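Local structure of putative mannose-1-phosphate guanylyl transferase (Thermus thermophilus, 2CU2) at residues L16-S20 against V311-L316; L37-T41 against L106-H110; R82-V88 against L228-D234; G165-K169 against Y235-E239; N258-E263 against K320-V326. The protein probably catalyses the transfer of a guanylyl group from GTP to mannose 1-phosphate, yielding GDP-mannose and pyrophosphate. All coordinates share one frame; numbering follows the deposited sequence.

Contact 1: L16-S20 against V311-L316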
# COMPACT_ATOMS: atom_id res chain seq x y z
N LEU A 16 -13.11 2.80 -7.88
CA LEU A 16 -12.54 3.45 -6.70
C LEU A 16 -12.17 2.47 -5.59
O LEU A 16 -12.09 2.83 -4.42
CB LEU A 16 -13.48 4.55 -6.16
CG LEU A 16 -13.55 5.79 -7.06
CD1 LEU A 16 -14.48 6.83 -6.45
CD2 LEU A 16 -12.15 6.38 -7.26
N TRP A 17 -11.95 1.21 -5.96
CA TRP A 17 -11.53 0.19 -5.00
C TRP A 17 -10.12 0.64 -4.60
O TRP A 17 -9.39 1.19 -5.43
CB TRP A 17 -11.47 -1.18 -5.69
CG TRP A 17 -11.03 -2.30 -4.80
CD1 TRP A 17 -11.83 -3.14 -4.07
CD2 TRP A 17 -9.68 -2.67 -4.50
NE1 TRP A 17 -11.05 -4.02 -3.33
CE2 TRP A 17 -9.73 -3.75 -3.58
CE3 TRP A 17 -8.43 -2.20 -4.92
CZ2 TRP A 17 -8.58 -4.36 -3.07
CZ3 TRP A 17 -7.28 -2.81 -4.41
CH2 TRP A 17 -7.36 -3.88 -3.49
N PRO A 18 -9.69 0.40 -3.35
CA PRO A 18 -10.34 -0.26 -2.21
C PRO A 18 -11.25 0.62 -1.36
O PRO A 18 -11.81 0.15 -0.37
CB PRO A 18 -9.16 -0.75 -1.40
CG PRO A 18 -8.24 0.43 -1.50
CD PRO A 18 -8.31 0.78 -2.98
N LEU A 19 -11.38 1.90 -1.71
CA LEU A 19 -12.21 2.79 -0.93
C LEU A 19 -13.68 2.40 -0.98
O LEU A 19 -14.37 2.43 0.03
CB LEU A 19 -12.05 4.24 -1.39
CG LEU A 19 -12.82 5.27 -0.56
CD1 LEU A 19 -12.31 5.28 0.87
CD2 LEU A 19 -12.67 6.65 -1.19
N SER A 20 -14.16 2.02 -2.16
CA SER A 20 -15.54 1.59 -2.28
C SER A 20 -15.76 0.19 -1.73
O SER A 20 -14.87 -0.66 -1.67
CB SER A 20 -15.96 1.67 -3.75
OG SER A 20 -15.04 0.91 -4.55
N VAL A 311 -6.93 1.54 2.15
CA VAL A 311 -8.12 1.62 2.98
C VAL A 311 -8.19 0.31 3.75
O VAL A 311 -8.30 -0.76 3.16
CB VAL A 311 -9.41 1.80 2.15
CG1 VAL A 311 -10.63 1.87 3.09
CG2 VAL A 311 -9.32 3.06 1.30
N GLY A 312 -8.10 0.40 5.08
CA GLY A 312 -8.12 -0.81 5.88
C GLY A 312 -6.92 -1.67 5.53
O GLY A 312 -5.78 -1.18 5.48
N ASP A 313 -7.15 -2.95 5.28
CA ASP A 313 -6.07 -3.86 4.94
C ASP A 313 -5.99 -4.14 3.44
O ASP A 313 -5.56 -5.22 3.02
CB ASP A 313 -6.22 -5.18 5.71
CG ASP A 313 -6.08 -4.98 7.21
OD1 ASP A 313 -5.02 -4.49 7.65
OD2 ASP A 313 -7.02 -5.32 7.95
N GLU A 314 -6.42 -3.17 2.64
CA GLU A 314 -6.37 -3.32 1.20
C GLU A 314 -5.58 -2.16 0.60
O GLU A 314 -5.78 -1.00 0.97
CB GLU A 314 -7.78 -3.37 0.61
CG GLU A 314 -8.59 -4.54 1.14
CD GLU A 314 -9.82 -4.83 0.30
OE1 GLU A 314 -10.68 -3.95 0.15
OE2 GLU A 314 -9.92 -5.96 -0.23
N VAL A 315 -4.67 -2.49 -0.31
CA VAL A 315 -3.85 -1.49 -0.96
C VAL A 315 -3.84 -1.65 -2.47
O VAL A 315 -3.77 -2.76 -3.00
CB VAL A 315 -2.39 -1.54 -0.46
CG1 VAL A 315 -1.54 -0.54 -1.23
CG2 VAL A 315 -2.34 -1.23 1.03
N LEU A 316 -3.92 -0.53 -3.16
CA LEU A 316 -3.91 -0.49 -4.61
C LEU A 316 -2.71 0.30 -5.10
O LEU A 316 -2.37 1.34 -4.53
CB LEU A 316 -5.19 0.19 -5.13
CG LEU A 316 -5.16 0.65 -6.58
CD1 LEU A 316 -5.06 -0.55 -7.49
CD2 LEU A 316 -6.41 1.47 -6.91
O HOH W 1 -12.57 -5.69 -1.79
O HOH W 2 -12.91 -2.78 -0.67

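Contact 2: L37-T41 against L106-H110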
# COMPACT_ATOMS: atom_id res chain seq x y z
N LEU A 37 -19.40 12.51 -1.08
CA LEU A 37 -19.92 13.34 -2.14
C LEU A 37 -21.40 13.67 -1.92
O LEU A 37 -21.86 14.75 -2.28
CB LEU A 37 -19.69 12.67 -3.49
CG LEU A 37 -18.19 12.55 -3.83
CD1 LEU A 37 -17.99 11.60 -5.00
CD2 LEU A 37 -17.64 13.94 -4.16
N LEU A 38 -22.14 12.74 -1.32
CA LEU A 38 -23.56 12.98 -1.06
C LEU A 38 -23.67 14.09 -0.03
O LEU A 38 -24.52 14.98 -0.14
CB LEU A 38 -24.25 11.71 -0.53
CG LEU A 38 -25.70 11.92 -0.06
CD1 LEU A 38 -26.54 12.48 -1.21
CD2 LEU A 38 -26.29 10.60 0.44
N GLU A 39 -22.78 14.05 0.95
CA GLU A 39 -22.75 15.06 2.00
C GLU A 39 -22.57 16.46 1.41
O GLU A 39 -23.33 17.38 1.74
CB GLU A 39 -21.60 14.76 2.97
CG GLU A 39 -21.67 15.49 4.29
CD GLU A 39 -20.49 15.13 5.20
OE1 GLU A 39 -19.97 13.99 5.10
OE2 GLU A 39 -20.10 16.00 6.01
N ALA A 40 -21.58 16.62 0.55
CA ALA A 40 -21.30 17.91 -0.08
C ALA A 40 -22.46 18.34 -0.97
O ALA A 40 -22.76 19.53 -1.09
CB ALA A 40 -19.99 17.83 -0.89
N THR A 41 -23.11 17.37 -1.61
CA THR A 41 -24.23 17.63 -2.50
C THR A 41 -25.43 18.20 -1.74
O THR A 41 -26.03 19.19 -2.16
CB THR A 41 -24.69 16.34 -3.21
OG1 THR A 41 -23.63 15.83 -4.02
CG2 THR A 41 -25.91 16.62 -4.09
N LEU A 106 -30.62 15.60 -9.87
CA LEU A 106 -29.17 15.67 -9.82
C LEU A 106 -28.47 14.46 -9.21
O LEU A 106 -29.00 13.81 -8.30
CB LEU A 106 -28.72 16.92 -9.08
CG LEU A 106 -29.36 17.14 -7.71
CD1 LEU A 106 -28.29 17.18 -6.63
CD2 LEU A 106 -30.14 18.43 -7.73
N PRO A 107 -27.27 14.14 -9.70
CA PRO A 107 -26.42 13.08 -9.17
C PRO A 107 -25.74 13.50 -7.87
O PRO A 107 -25.48 14.67 -7.63
CB PRO A 107 -25.38 12.75 -10.23
CG PRO A 107 -25.21 14.00 -11.09
CD PRO A 107 -26.58 14.78 -10.81
N ALA A 108 -25.49 12.50 -7.01
CA ALA A 108 -24.88 12.80 -5.72
C ALA A 108 -23.41 12.37 -5.70
O ALA A 108 -22.72 12.47 -4.70
CB ALA A 108 -25.66 12.06 -4.64
N ASP A 109 -22.95 11.84 -6.84
CA ASP A 109 -21.58 11.34 -6.88
C ASP A 109 -20.67 12.19 -7.77
O ASP A 109 -19.76 11.70 -8.42
CB ASP A 109 -21.60 9.88 -7.35
CG ASP A 109 -22.09 9.80 -8.80
OD1 ASP A 109 -23.12 10.42 -9.09
OD2 ASP A 109 -21.49 9.07 -9.59
N HIS A 110 -20.97 13.51 -7.81
CA HIS A 110 -20.13 14.42 -8.58
C HIS A 110 -19.41 15.44 -7.69
O HIS A 110 -19.82 15.72 -6.57
CB HIS A 110 -21.03 15.16 -9.58
CG HIS A 110 -21.44 14.22 -10.69
ND1 HIS A 110 -22.11 14.63 -11.80
CD2 HIS A 110 -21.23 12.84 -10.77
CE1 HIS A 110 -22.30 13.51 -12.53
NE2 HIS A 110 -21.78 12.43 -11.94
O HOH W 3 -20.50 16.64 -4.09
O HOH W 4 -22.82 15.69 -6.73

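Contact 3: R82-V88 against L228-D234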
# COMPACT_ATOMS: atom_id res chain seq x y z
N ARG A 82 -32.56 0.20 -11.91
CA ARG A 82 -33.14 0.50 -13.21
C ARG A 82 -32.57 1.80 -13.81
O ARG A 82 -33.21 2.48 -14.60
CB ARG A 82 -34.65 0.61 -13.05
CG ARG A 82 -35.39 -0.54 -13.73
CD ARG A 82 -34.82 -1.90 -13.34
NE ARG A 82 -35.72 -2.98 -13.76
CZ ARG A 82 -35.35 -4.24 -13.48
NH1 ARG A 82 -34.21 -4.48 -12.85
NH2 ARG A 82 -36.15 -5.25 -13.83
N ASP A 83 -31.35 2.15 -13.36
CA ASP A 83 -30.71 3.35 -13.89
C ASP A 83 -31.42 4.63 -13.42
O ASP A 83 -32.22 4.63 -12.49
CB ASP A 83 -30.71 3.28 -15.41
CG ASP A 83 -29.34 3.68 -15.93
OD1 ASP A 83 -28.92 3.11 -16.95
OD2 ASP A 83 -28.69 4.52 -15.32
N THR A 84 -31.06 5.75 -14.08
CA THR A 84 -31.64 7.03 -13.70
C THR A 84 -33.07 7.19 -14.24
O THR A 84 -33.89 7.91 -13.69
CB THR A 84 -30.75 8.14 -14.25
OG1 THR A 84 -30.81 8.11 -15.68
CG2 THR A 84 -29.30 7.92 -13.82
N ALA A 85 -33.40 6.57 -15.38
CA ALA A 85 -34.75 6.71 -15.88
C ALA A 85 -35.78 6.18 -14.88
O ALA A 85 -36.88 6.70 -14.75
CB ALA A 85 -34.85 5.94 -17.19
N GLY A 86 -35.36 5.09 -14.21
CA GLY A 86 -36.19 4.52 -13.17
C GLY A 86 -36.26 5.44 -11.95
O GLY A 86 -37.31 5.71 -11.39
N ALA A 87 -35.12 5.99 -11.53
CA ALA A 87 -35.11 6.91 -10.40
C ALA A 87 -35.93 8.16 -10.75
O ALA A 87 -36.68 8.67 -9.92
CB ALA A 87 -33.67 7.30 -10.05
N VAL A 88 -35.79 8.66 -11.97
CA VAL A 88 -36.54 9.84 -12.39
C VAL A 88 -38.04 9.56 -12.36
O VAL A 88 -38.84 10.42 -11.99
CB VAL A 88 -36.10 10.30 -13.80
CG1 VAL A 88 -37.05 11.37 -14.32
CG2 VAL A 88 -34.68 10.87 -13.74
N LEU A 228 -39.95 -3.08 -15.37
CA LEU A 228 -39.44 -1.90 -16.04
C LEU A 228 -38.07 -2.20 -16.68
O LEU A 228 -37.24 -2.90 -16.10
CB LEU A 228 -39.29 -0.84 -14.93
CG LEU A 228 -39.24 0.62 -15.39
CD1 LEU A 228 -40.50 1.10 -16.11
CD2 LEU A 228 -39.09 1.56 -14.20
N PRO A 229 -37.85 -1.71 -17.91
CA PRO A 229 -36.56 -1.87 -18.59
C PRO A 229 -35.50 -0.93 -17.98
O PRO A 229 -35.77 0.22 -17.62
CB PRO A 229 -36.81 -1.48 -20.04
CG PRO A 229 -37.94 -0.46 -20.02
CD PRO A 229 -38.78 -0.98 -18.77
N LYS A 230 -34.26 -1.44 -17.87
CA LYS A 230 -33.17 -0.63 -17.33
C LYS A 230 -32.60 0.32 -18.39
O LYS A 230 -32.02 -0.10 -19.39
CB LYS A 230 -32.07 -1.58 -16.82
CG LYS A 230 -30.85 -0.83 -16.25
CD LYS A 230 -29.68 -1.76 -15.93
CE LYS A 230 -28.41 -1.00 -15.52
NZ LYS A 230 -27.64 -1.81 -14.58
N ILE A 231 -32.81 1.63 -18.17
CA ILE A 231 -32.31 2.62 -19.12
C ILE A 231 -32.04 3.96 -18.43
O ILE A 231 -32.71 4.35 -17.48
CB ILE A 231 -33.34 2.78 -20.24
CG1 ILE A 231 -32.76 3.63 -21.37
CG2 ILE A 231 -34.59 3.50 -19.70
CD1 ILE A 231 -33.67 3.68 -22.60
N SER A 232 -30.99 4.66 -18.91
CA SER A 232 -30.70 5.98 -18.37
C SER A 232 -31.71 7.00 -18.89
O SER A 232 -32.38 6.81 -19.89
CB SER A 232 -29.29 6.38 -18.79
OG SER A 232 -29.33 6.99 -20.08
N ILE A 233 -31.86 8.10 -18.13
CA ILE A 233 -32.78 9.13 -18.58
C ILE A 233 -32.22 9.88 -19.78
O ILE A 233 -32.94 10.44 -20.60
CB ILE A 233 -33.02 10.09 -17.42
CG1 ILE A 233 -34.12 11.08 -17.78
CG2 ILE A 233 -31.74 10.88 -17.13
CD1 ILE A 233 -35.47 10.40 -18.02
N ASP A 234 -30.87 9.89 -19.86
CA ASP A 234 -30.22 10.57 -20.98
C ASP A 234 -30.55 9.89 -22.31
O ASP A 234 -30.85 10.53 -23.31
CB ASP A 234 -28.71 10.52 -20.74
CG ASP A 234 -28.37 11.31 -19.48
OD1 ASP A 234 -28.58 10.77 -18.39
OD2 ASP A 234 -27.90 12.44 -19.60
O HOH W 5 -35.42 2.83 -16.30

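Contact 4: G165-K169 against Y235-E239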
# COMPACT_ATOMS: atom_id res chain seq x y z
N GLY A 165 -28.79 18.70 -29.33
CA GLY A 165 -28.43 17.29 -29.53
C GLY A 165 -27.57 16.73 -28.39
O GLY A 165 -26.79 17.44 -27.77
N PHE A 166 -27.82 15.43 -28.15
CA PHE A 166 -27.10 14.69 -27.12
C PHE A 166 -26.31 13.54 -27.73
O PHE A 166 -26.83 12.70 -28.46
CB PHE A 166 -28.12 14.15 -26.11
CG PHE A 166 -28.54 15.24 -25.17
CD1 PHE A 166 -29.50 16.16 -25.57
CD2 PHE A 166 -28.02 15.29 -23.88
CE1 PHE A 166 -29.96 17.12 -24.67
CE2 PHE A 166 -28.48 16.25 -22.99
CZ PHE A 166 -29.45 17.16 -23.38
N VAL A 167 -25.00 13.54 -27.44
CA VAL A 167 -24.15 12.47 -27.95
C VAL A 167 -23.54 11.66 -26.80
O VAL A 167 -23.06 12.20 -25.81
CB VAL A 167 -23.04 13.09 -28.80
CG1 VAL A 167 -23.63 13.69 -30.07
CG2 VAL A 167 -22.33 14.18 -28.02
N GLU A 168 -23.61 10.33 -26.94
CA GLU A 168 -23.00 9.48 -25.92
C GLU A 168 -21.47 9.51 -26.00
O GLU A 168 -20.88 10.07 -26.92
CB GLU A 168 -23.53 8.05 -26.11
CG GLU A 168 -24.54 7.67 -25.02
CD GLU A 168 -25.53 6.68 -25.58
OE1 GLU A 168 -26.50 6.38 -24.89
OE2 GLU A 168 -25.33 6.21 -26.69
N LYS A 169 -20.83 8.93 -24.97
CA LYS A 169 -19.38 8.97 -24.90
C LYS A 169 -18.73 8.57 -26.22
O LYS A 169 -19.00 7.52 -26.79
CB LYS A 169 -18.95 8.03 -23.78
CG LYS A 169 -20.12 7.22 -23.23
CD LYS A 169 -19.76 6.48 -21.94
CE LYS A 169 -19.71 4.96 -22.13
NZ LYS A 169 -18.46 4.44 -21.57
N TYR A 235 -30.44 8.55 -22.32
CA TYR A 235 -30.68 7.81 -23.55
C TYR A 235 -32.17 7.59 -23.81
O TYR A 235 -32.65 7.62 -24.93
CB TYR A 235 -29.97 6.45 -23.43
CG TYR A 235 -30.22 5.63 -24.64
CD1 TYR A 235 -29.73 6.05 -25.88
CD2 TYR A 235 -30.87 4.40 -24.54
CE1 TYR A 235 -29.88 5.24 -26.99
CE2 TYR A 235 -31.02 3.59 -25.66
CZ TYR A 235 -30.53 4.01 -26.88
OH TYR A 235 -30.65 3.20 -28.00
N GLY A 236 -32.90 7.33 -22.71
CA GLY A 236 -34.32 7.00 -22.85
C GLY A 236 -35.17 8.22 -23.21
O GLY A 236 -36.21 8.12 -23.85
N VAL A 237 -34.73 9.40 -22.73
CA VAL A 237 -35.56 10.58 -22.92
C VAL A 237 -34.79 11.75 -23.54
O VAL A 237 -35.16 12.31 -24.56
CB VAL A 237 -36.11 11.00 -21.55
CG1 VAL A 237 -36.73 12.39 -21.64
CG2 VAL A 237 -37.16 10.01 -21.09
N MET A 238 -33.70 12.15 -22.86
CA MET A 238 -33.01 13.38 -23.23
C MET A 238 -32.59 13.40 -24.71
O MET A 238 -32.76 14.39 -25.41
CB MET A 238 -31.79 13.54 -22.32
CG MET A 238 -32.19 13.88 -20.88
SD MET A 238 -33.51 15.09 -20.81
CE MET A 238 -34.12 14.70 -19.16
N GLU A 239 -31.99 12.29 -25.16
CA GLU A 239 -31.46 12.27 -26.52
C GLU A 239 -32.56 12.35 -27.58
O GLU A 239 -32.31 12.54 -28.76
CB GLU A 239 -30.63 10.99 -26.69
CG GLU A 239 -29.41 10.97 -25.78
CD GLU A 239 -28.67 9.66 -25.96
OE1 GLU A 239 -27.78 9.37 -25.17
OE2 GLU A 239 -28.98 8.94 -26.91
O HOH W 6 -29.96 13.85 -29.44

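Contact 5: N258-E263 against K320-V326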
# COMPACT_ATOMS: atom_id res chain seq x y z
N ASN A 258 -12.84 7.82 -11.57
CA ASN A 258 -11.73 6.98 -11.15
C ASN A 258 -10.71 7.75 -10.30
O ASN A 258 -10.82 8.95 -10.09
CB ASN A 258 -11.05 6.43 -12.40
CG ASN A 258 -10.45 7.57 -13.19
OD1 ASN A 258 -9.75 8.43 -12.66
ND2 ASN A 258 -10.75 7.56 -14.50
N TRP A 259 -9.73 6.99 -9.77
CA TRP A 259 -8.77 7.59 -8.84
C TRP A 259 -8.06 8.81 -9.43
O TRP A 259 -7.67 9.73 -8.72
CB TRP A 259 -7.74 6.52 -8.46
CG TRP A 259 -8.29 5.62 -7.43
CD1 TRP A 259 -8.61 4.25 -7.59
CD2 TRP A 259 -8.56 5.95 -6.04
NE1 TRP A 259 -9.05 3.69 -6.43
CE2 TRP A 259 -9.03 4.77 -5.42
CE3 TRP A 259 -8.45 7.12 -5.30
CZ2 TRP A 259 -9.36 4.79 -4.07
CZ3 TRP A 259 -8.79 7.14 -3.96
CH2 TRP A 259 -9.25 5.96 -3.34
N ARG A 260 -7.87 8.79 -10.76
CA ARG A 260 -7.18 9.91 -11.39
C ARG A 260 -7.97 11.21 -11.24
O ARG A 260 -7.44 12.31 -11.34
CB ARG A 260 -6.99 9.58 -12.88
CG ARG A 260 -5.66 10.08 -13.42
CD ARG A 260 -5.84 11.18 -14.48
NE ARG A 260 -4.77 12.18 -14.37
CZ ARG A 260 -3.83 12.18 -15.33
NH1 ARG A 260 -3.89 11.31 -16.32
NH2 ARG A 260 -2.83 13.07 -15.27
N ALA A 261 -9.29 11.06 -11.03
CA ALA A 261 -10.13 12.24 -10.90
C ALA A 261 -9.70 13.12 -9.72
O ALA A 261 -9.94 14.32 -9.67
CB ALA A 261 -11.57 11.78 -10.69
N LEU A 262 -9.09 12.46 -8.73
CA LEU A 262 -8.62 13.21 -7.56
C LEU A 262 -7.63 14.29 -7.97
O LEU A 262 -7.61 15.39 -7.42
CB LEU A 262 -7.96 12.22 -6.60
CG LEU A 262 -8.95 11.66 -5.56
CD1 LEU A 262 -10.01 10.76 -6.19
CD2 LEU A 262 -8.26 10.83 -4.48
N GLU A 263 -6.77 13.94 -8.92
CA GLU A 263 -5.77 14.89 -9.37
C GLU A 263 -6.46 16.04 -10.11
O GLU A 263 -6.16 17.21 -9.87
CB GLU A 263 -4.77 14.19 -10.30
CG GLU A 263 -3.77 15.13 -10.94
CD GLU A 263 -2.72 14.37 -11.74
OE1 GLU A 263 -1.98 13.57 -11.14
OE2 GLU A 263 -2.65 14.58 -12.96
N LYS A 320 -1.51 6.20 -12.78
CA LYS A 320 -2.75 6.93 -12.82
C LYS A 320 -3.41 6.92 -14.20
O LYS A 320 -4.61 7.09 -14.34
CB LYS A 320 -2.53 8.35 -12.31
CG LYS A 320 -1.59 9.18 -13.17
CD LYS A 320 -1.23 10.50 -12.50
CE LYS A 320 -0.53 11.48 -13.44
NZ LYS A 320 0.15 12.51 -12.65
N ASP A 321 -2.59 6.72 -15.25
CA ASP A 321 -3.19 6.67 -16.58
C ASP A 321 -4.03 5.41 -16.82
O ASP A 321 -4.86 5.34 -17.71
CB ASP A 321 -2.11 6.84 -17.67
CG ASP A 321 -1.04 5.76 -17.56
OD1 ASP A 321 -1.33 4.73 -16.95
OD2 ASP A 321 0.02 5.92 -18.16
N TRP A 322 -3.78 4.38 -15.98
CA TRP A 322 -4.54 3.14 -16.12
C TRP A 322 -5.63 3.02 -15.04
O TRP A 322 -6.12 1.94 -14.74
CB TRP A 322 -3.57 1.97 -16.02
CG TRP A 322 -3.99 0.86 -16.91
CD1 TRP A 322 -4.72 0.97 -18.11
CD2 TRP A 322 -3.67 -0.54 -16.73
NE1 TRP A 322 -4.90 -0.24 -18.71
CE2 TRP A 322 -4.23 -1.23 -17.84
CE3 TRP A 322 -2.98 -1.26 -15.75
CZ2 TRP A 322 -4.09 -2.61 -17.94
CZ3 TRP A 322 -2.84 -2.64 -15.86
CH2 TRP A 322 -3.40 -3.32 -16.95
N ALA A 323 -6.03 4.15 -14.47
CA ALA A 323 -7.03 4.18 -13.40
C ALA A 323 -8.33 3.42 -13.70
O ALA A 323 -8.92 2.82 -12.81
CB ALA A 323 -7.35 5.64 -13.03
N ARG A 324 -8.78 3.46 -14.95
CA ARG A 324 -10.02 2.77 -15.32
C ARG A 324 -9.95 1.26 -15.08
O ARG A 324 -10.95 0.63 -14.72
CB ARG A 324 -10.34 3.05 -16.79
CG ARG A 324 -11.67 2.47 -17.27
CD ARG A 324 -11.93 2.87 -18.72
NE ARG A 324 -13.14 2.27 -19.27
CZ ARG A 324 -14.38 2.56 -18.88
NH1 ARG A 324 -14.58 3.46 -17.92
NH2 ARG A 324 -15.41 1.96 -19.45
N GLU A 325 -8.77 0.68 -15.25
CA GLU A 325 -8.58 -0.76 -15.08
C GLU A 325 -8.69 -1.28 -13.65
O GLU A 325 -8.67 -2.49 -13.43
CB GLU A 325 -7.24 -1.18 -15.68
CG GLU A 325 -7.30 -1.42 -17.17
CD GLU A 325 -8.12 -2.64 -17.53
OE1 GLU A 325 -7.63 -3.77 -17.31
OE2 GLU A 325 -9.25 -2.47 -18.03
N VAL A 326 -8.81 -0.37 -12.69
CA VAL A 326 -8.94 -0.75 -11.29
C VAL A 326 -10.16 -1.66 -11.08
O VAL A 326 -10.17 -2.51 -10.18
CB VAL A 326 -9.09 0.49 -10.37
CG1 VAL A 326 -9.45 0.06 -8.96
CG2 VAL A 326 -7.78 1.28 -10.36
O HOH W 7 -12.63 5.54 -16.18
O HOH W 8 -9.35 4.21 -10.56

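Contact 1: L16-S20 against V311-L316
The tight beta hairpin whose type II' turn runs from Val311 to Glu314 closes onto the loop holding Trp17 and Pro18, illustrating how a C-terminal beta domain can dock on a nucleotide-transferring one. Pro18, preceded by a cis peptide, lays its CB over the centre of the Trp17 ring, and the same CB meets Glu314 CB at 3.6 Å. With CG anti to the backbone N (chi1 179°), the Trp17 indole reaches out beside the hairpin, where CZ3 comes to 3.7 Å from Leu316 CB. The Glu314 carboxylate crosses the indole, the two planes 67° apart, and its OE2 lies 3.5 Å from Trp17 CZ2. Water 1 joins them too, accepting from Trp17 NE1 at 2.7 Å and lying 3.1 Å from Glu314 OE2. On the far side of Pro18, Val311 CG2 fits against Leu19 CD1 at 3.7 Å. Replacing Trp17 with an alanine would probably leave water 1 without its indole donor and uncover Pro18 CB, Leu316 CB and the flank of Glu314. Ala299 of the second subunit also packs on Trp17, and strand 314-319 pairs with a strand of that subunit. The loop's Arg-Leu-Trp-Pro-Leu-Ser run fits the signature that follows the first strand in sugar nucleotidyltransferases, docked here on a hairpin of the beta-helix-like domain.

Contact 2: L37-T41 against L106-H110
Apolar packing between Leu38 and Ala108, and between Thr41 and Leu106, joins the first turn of helix 37-45 to the end of strand 102-107. Leu38 CD1 touches Ala108 CB at 3.6 Å; one turn on, Thr41 CG2 slides past Leu106 CD1, running the other way, at 3.5 Å. Leu37 lies against backbone instead: its CB is 3.3 Å from Ala108 O, while its two methyl groups face the carbonyls of Asp109 and His110.

Polar links across the contact pass through water. The Thr41 hydroxyl, placed beside its own backbone N (chi1 -62°), bonds back to Leu37 O at 2.7 Å, and Thr41 N reaches that oxygen from the opposite face of the carbonyl plane. Water 3 lies between Leu37 O and His110 O, 2.7 Å from the latter. Water 4 donates to Thr41 OG1 at 2.8 Å and also to Pro107 O and His110 O; with only two protons for three acceptors, these bonds are probably shared or alternate.

In the nucleotidyltransferase core, strand 102-107 runs parallel to strand 3-8, and Leu38, Leu106 and Ala108 all press on Val7 of that strand, while strand 184-192 flanks Leu106 and Pro107 through Val189.

Contact 3: R82-V88 against L228-D234
Thr84 and Ile233 meet where two helices of the nucleotidyltransferase domain begin side by side, helix 83-98 and helix 233-238, a small case of one helix start binding another. Their side chains cross at about a right angle. The Thr84 hydroxyl sits between its backbone N and carbonyl carbon (chi1 66°), a position that turns OG1 toward the start of helix 233-238: Ile233 N donates to it at 2.7 Å along a nearly straight line (165°). The same oxygen rests 3.3 Å from Ile233 CG2. Ser232, the N-cap of the second helix, turns its own OG to Tyr235 N, so the backbone amides at this helix start are served from both segments. Farther along, Val88 again crosses Ile233 at right angles, CG2 to CG1 at 4.1 Å.

At the other end Arg82, bent at chi2, brings its NE to Leu228 O at 2.8 Å; the oxygen stands 29° out of the guanidinium plane, a tilted approach near the edge of the group. Lys230 touches the Arg82 backbone with its CG, 4.0 Å from Arg82 C, before the rest of its side chain leads off. Leu228 and Ala85 also pack on His208 of helix 206-216. Between the ends, water 5 is held 2.8 Å from Arg82 O and 2.9 Å from Pro229 O.

Contact 4: G165-K169 against Y235-E239
Phe166, near the end of strand 160-167, faces Met238 and Glu239 at the C-terminal part of helix 233-238 through both its backbone and its ring. The backbone works through water 6, which accepts from Phe166 N at 3.0 Å and donates to Glu239 O at 2.8 Å, so a single water ties Phe166 of the strand to Glu239. Phe166 CB meets Glu239 CG at 3.4 Å. Because CG lies anti to the carbonyl carbon (chi1 -79°), the ring stands beside the helix with Met238 CB 4.3 Å above the centre of one face, and Met238 O is 3.7 Å from CD1. Ala136, Ile151 and Asn186 on other strands of the same sheet also touch this ring, placing it between sheet and helix.

Two residues on, past the end of the strand, Glu168 stretches back across the surface. Its OE1 comes 3.4 Å from Tyr235 CD1, carboxylate and ring planes 30° apart, and 3.3 Å from Glu239 OE1, where the two carboxylates are turned 76° against each other. Tyr235 makes a cation-pi contact with Lys240. The Val-Glu-Lys run here resembles the motif that lies beside the sugar pocket in related nucleotidyltransferases. The two facing carboxylates would probably repel each other if both are ionised, eased perhaps by solvent at this exposed surface, so cohesion probably comes from the Phe166 packing and the bridging water.

Contact 5: N258-E263 against K320-V326
In Glu263 a chi1 of 174° turns CG away from the backbone N, the chain then extended, while Lys320, whose CG sits between its backbone N and carbonyl carbon (chi1 64°), reaches across it at about a right angle. Lys320 NZ thereby meets the syn lone pair of Glu263 OE1 at 2.8 Å; it also donates to Gly288 O. Arg260, bent at chi2 and chi3, gives NH2 to Glu263 OE2 at 2.8 Å, nearly straight (168°), from above the carboxylate plane. One face of its guanidinium lies over Lys320 CE, 3.3 Å from NH2. This salt-bridge network joins the start of helix 261-266 to the 3-10 turns between strand 314-319 and helix 327-334, in the beta-helix-like domain. With an alanine at Glu263, Arg260 NH2 and Lys320 NZ would probably lose the carboxylate that pairs with both, and the Arg260 guanidinium its fixed rotation.

Asn258 OD1 caps the helix start, accepting weakly from Arg260 N and Ala261 N, and Ala323 CB packs at 3.7 Å against Asn258 CG. Water 8 accepts from Trp259 N and donates to Ala323 O. Trp259 meets Val326 CG2 at its ring edge, CD1 at 4.1 Å, while its NE1 bonds to Trp17 O.

In the fold
From the N terminus, the loop after strand 3-8 opens contact 1, which closes only near the C terminus, so contacts 2, 3 and 4 all fall within its span. Contact 2 starts at helix 37-45 and closes after contact 3 has opened at helix 83-98, so these two cross. Contact 4 opens at strand 160-167 before contact 3 closes and crosses it in turn, both using helix 233-238. Contact 5 opens afterwards and closes beyond contact 1, crossing it; the two touch and both reach the second subunit. Contacts 2 to 4 thus knit the nucleotidyltransferase domain, while contacts 1 and 5 together join it to the beta-helix-like domain.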